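Local coordinates for encapsulated ferritin-like protein (Haliangium ochraceum, PDB 5N5F) that oxidises ferrous to ferric iron as a ferroxidase cargo of the encapsulin nanocompartment, its mineralised iron being released for storage there, at residues T68-W71 and I72-S76. Residues are numbered along the deposited sequence; the frame is centred on the assembly and turned at random.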
loop_
_atom_site.group_PDB
_atom_site.type_symbol
_atom_site.label_atom_id
_atom_site.label_comp_id
_atom_site.label_asym_id
_atom_site.label_seq_id
_atom_site.Cartn_x
_atom_site.Cartn_y
_atom_site.Cartn_z
ATOM N N THR B 68 -6.083 1.891 26.894
ATOM C CA THR B 68 -6.728 2.726 25.889
ATOM C C THR B 68 -8.223 2.440 25.815
ATOM O O THR B 68 -9.036 3.363 25.686
ATOM C CB THR B 68 -6.077 2.498 24.525
ATOM O OG1 THR B 68 -4.658 2.714 24.615
ATOM C CG2 THR B 68 -6.666 3.439 23.490
ATOM N N LEU B 69 -8.606 1.164 25.886
ATOM C CA LEU B 69 -10.017 0.811 25.771
ATOM C C LEU B 69 -10.816 1.393 26.928
ATOM O O LEU B 69 -11.940 1.870 26.736
ATOM C CB LEU B 69 -10.173 -0.710 25.709
ATOM C CG LEU B 69 -11.600 -1.263 25.604
ATOM C CD1 LEU B 69 -12.358 -0.699 24.397
ATOM C CD2 LEU B 69 -11.559 -2.781 25.536
ATOM N N GLU B 70 -10.246 1.380 28.136
ATOM C CA GLU B 70 -10.929 1.979 29.276
ATOM C C GLU B 70 -11.120 3.477 29.076
ATOM O O GLU B 70 -12.150 4.035 29.470
ATOM C CB GLU B 70 -10.155 1.699 30.564
ATOM C CG GLU B 70 -10.722 2.387 31.812
ATOM C CD GLU B 70 -12.135 1.950 32.156
ATOM O OE1 GLU B 70 -12.662 1.033 31.491
ATOM O OE2 GLU B 70 -12.724 2.527 33.098
ATOM N N TRP B 71 -10.138 4.150 28.473
ATOM C CA TRP B 71 -10.324 5.562 28.159
ATOM C C TRP B 71 -11.485 5.748 27.189
ATOM O O TRP B 71 -12.328 6.634 27.377
ATOM C CB TRP B 71 -9.043 6.152 27.580
ATOM C CG TRP B 71 -9.132 7.627 27.359
ATOM C CD1 TRP B 71 -8.693 8.608 28.200
ATOM C CD2 TRP B 71 -9.702 8.295 26.227
ATOM N NE1 TRP B 71 -8.950 9.844 27.660
ATOM C CE2 TRP B 71 -9.574 9.679 26.451
ATOM C CE3 TRP B 71 -10.308 7.857 25.045
ATOM C CZ2 TRP B 71 -10.025 10.628 25.536
ATOM C CZ3 TRP B 71 -10.758 8.800 24.140
ATOM C CH2 TRP B 71 -10.614 10.170 24.391
ATOM N N ILE B 72 -11.550 4.910 26.153
ATOM C CA ILE B 72 -12.666 4.965 25.214
ATOM C C ILE B 72 -13.987 4.731 25.939
ATOM O O ILE B 72 -14.976 5.434 25.698
ATOM C CB ILE B 72 -12.451 3.942 24.084
ATOM C CG1 ILE B 72 -11.240 4.347 23.237
ATOM C CG2 ILE B 72 -13.700 3.812 23.212
ATOM C CD1 ILE B 72 -10.831 3.314 22.226
ATOM N N ARG B 73 -14.026 3.741 26.835
ATOM C CA ARG B 73 -15.285 3.389 27.486
ATOM C C ARG B 73 -15.825 4.544 28.317
ATOM O O ARG B 73 -17.043 4.745 28.398
ATOM C CB ARG B 73 -15.104 2.156 28.369
ATOM C CG ARG B 73 -16.418 1.632 28.958
ATOM C CD ARG B 73 -16.183 0.752 30.172
ATOM N NE ARG B 73 -15.682 1.521 31.307
ATOM C CZ ARG B 73 -16.449 2.166 32.182
ATOM N NH1 ARG B 73 -17.769 2.151 32.065
ATOM N NH2 ARG B 73 -15.889 2.838 33.178
ATOM N N ARG B 74 -14.939 5.302 28.961
ATOM C CA ARG B 74 -15.378 6.390 29.822
ATOM C C ARG B 74 -15.968 7.564 29.052
ATOM O O ARG B 74 -16.622 8.414 29.667
ATOM C CB ARG B 74 -14.207 6.865 30.685
ATOM C CG ARG B 74 -13.735 5.824 31.684
ATOM C CD ARG B 74 -12.493 6.282 32.437
ATOM N NE ARG B 74 -12.019 5.254 33.357
ATOM C CZ ARG B 74 -11.099 5.450 34.296
ATOM N NH1 ARG B 74 -10.542 6.644 34.451
ATOM N NH2 ARG B 74 -10.738 4.447 35.082
ATOM N N ARG B 75 -15.775 7.628 27.733
ATOM C CA ARG B 75 -16.266 8.743 26.932
ATOM C C ARG B 75 -17.181 8.293 25.799
ATOM O O ARG B 75 -17.608 9.128 24.993
ATOM C CB ARG B 75 -15.088 9.543 26.371
ATOM C CG ARG B 75 -14.321 10.309 27.432
ATOM C CD ARG B 75 -13.001 10.812 26.898
ATOM N NE ARG B 75 -12.259 11.554 27.911
ATOM C CZ ARG B 75 -11.602 10.992 28.922
ATOM N NH1 ARG B 75 -11.591 9.672 29.064
ATOM N NH2 ARG B 75 -10.956 11.750 29.794
ATOM N N SER B 76 -17.504 7.004 25.720
ATOM C CA SER B 76 -18.346 6.479 24.647
ATOM C C SER B 76 -19.481 5.665 25.251
ATOM O O SER B 76 -19.266 4.511 25.664
ATOM C CB SER B 76 -17.551 5.625 23.673
ATOM O OG SER B 76 -18.435 4.987 22.767
#
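Glu70 receives both Arg73 and Arg74, one turn further along helix 48-75, in a salt-bridge network. Arg73 grips the carboxylate side-on: its NE lies 3.1 Å from Glu70 OE1 and its NH2 3.2 Å from Glu70 OE2, both on syn sides and nearly straight at hydrogen. The bend at chi3 (69°) lays the guanidinium alongside the glutamate, its NE and NH2 edge toward the carboxylate. Arg74, extended from CG to NE, comes from the anti side, its NE 2.8 Å from Glu70 OE2 and its guanidinium plane almost perpendicular to the Glu70 carboxylate (89°). All three donors are tilted out of the carboxylate plane, and OE2 takes Arg74 NE and Arg73 NH2 from one face. Glutamate suits this place because its two oxygens can serve several donors; they also accept backbone N-H groups of Phe88 and Thr89 of a second subunit, while Arg74 bonds Thr89 of that subunit.

The guanidinium of Arg75 lies flat on Trp71, centres 3.7 Å apart and planes within 8°, with NH1 over the pyrrole part. Arg75 CD adds a CH-pi contact, 3.6 Å from the centroid of the six-membered ring of Trp71, over its face. Stacking uses the guanidinium face, so the in-plane N-H bonds stay available at its edge: Glu47 of a third subunit takes Arg75 NH2 in a salt bridge and Trp71 NE1 in a hydrogen bond.

Backbone bonds from Ile72 N to Thr68 O and from Arg73 N to Leu69 O keep the helix regular. Beta-branched Ile72 packs CG1 against Trp71 CE3 (4.1 Å) and faces Met21, Ala24 and Leu25 of helix 16-44.

One buried carboxylate thus meets two arginines, which would probably favour its ionised form; Asp80 and Glu47 of the third subunit meet the excess positive charge, so the end of helix 48-75 contributes to contacts with two other subunits of the decameric ring.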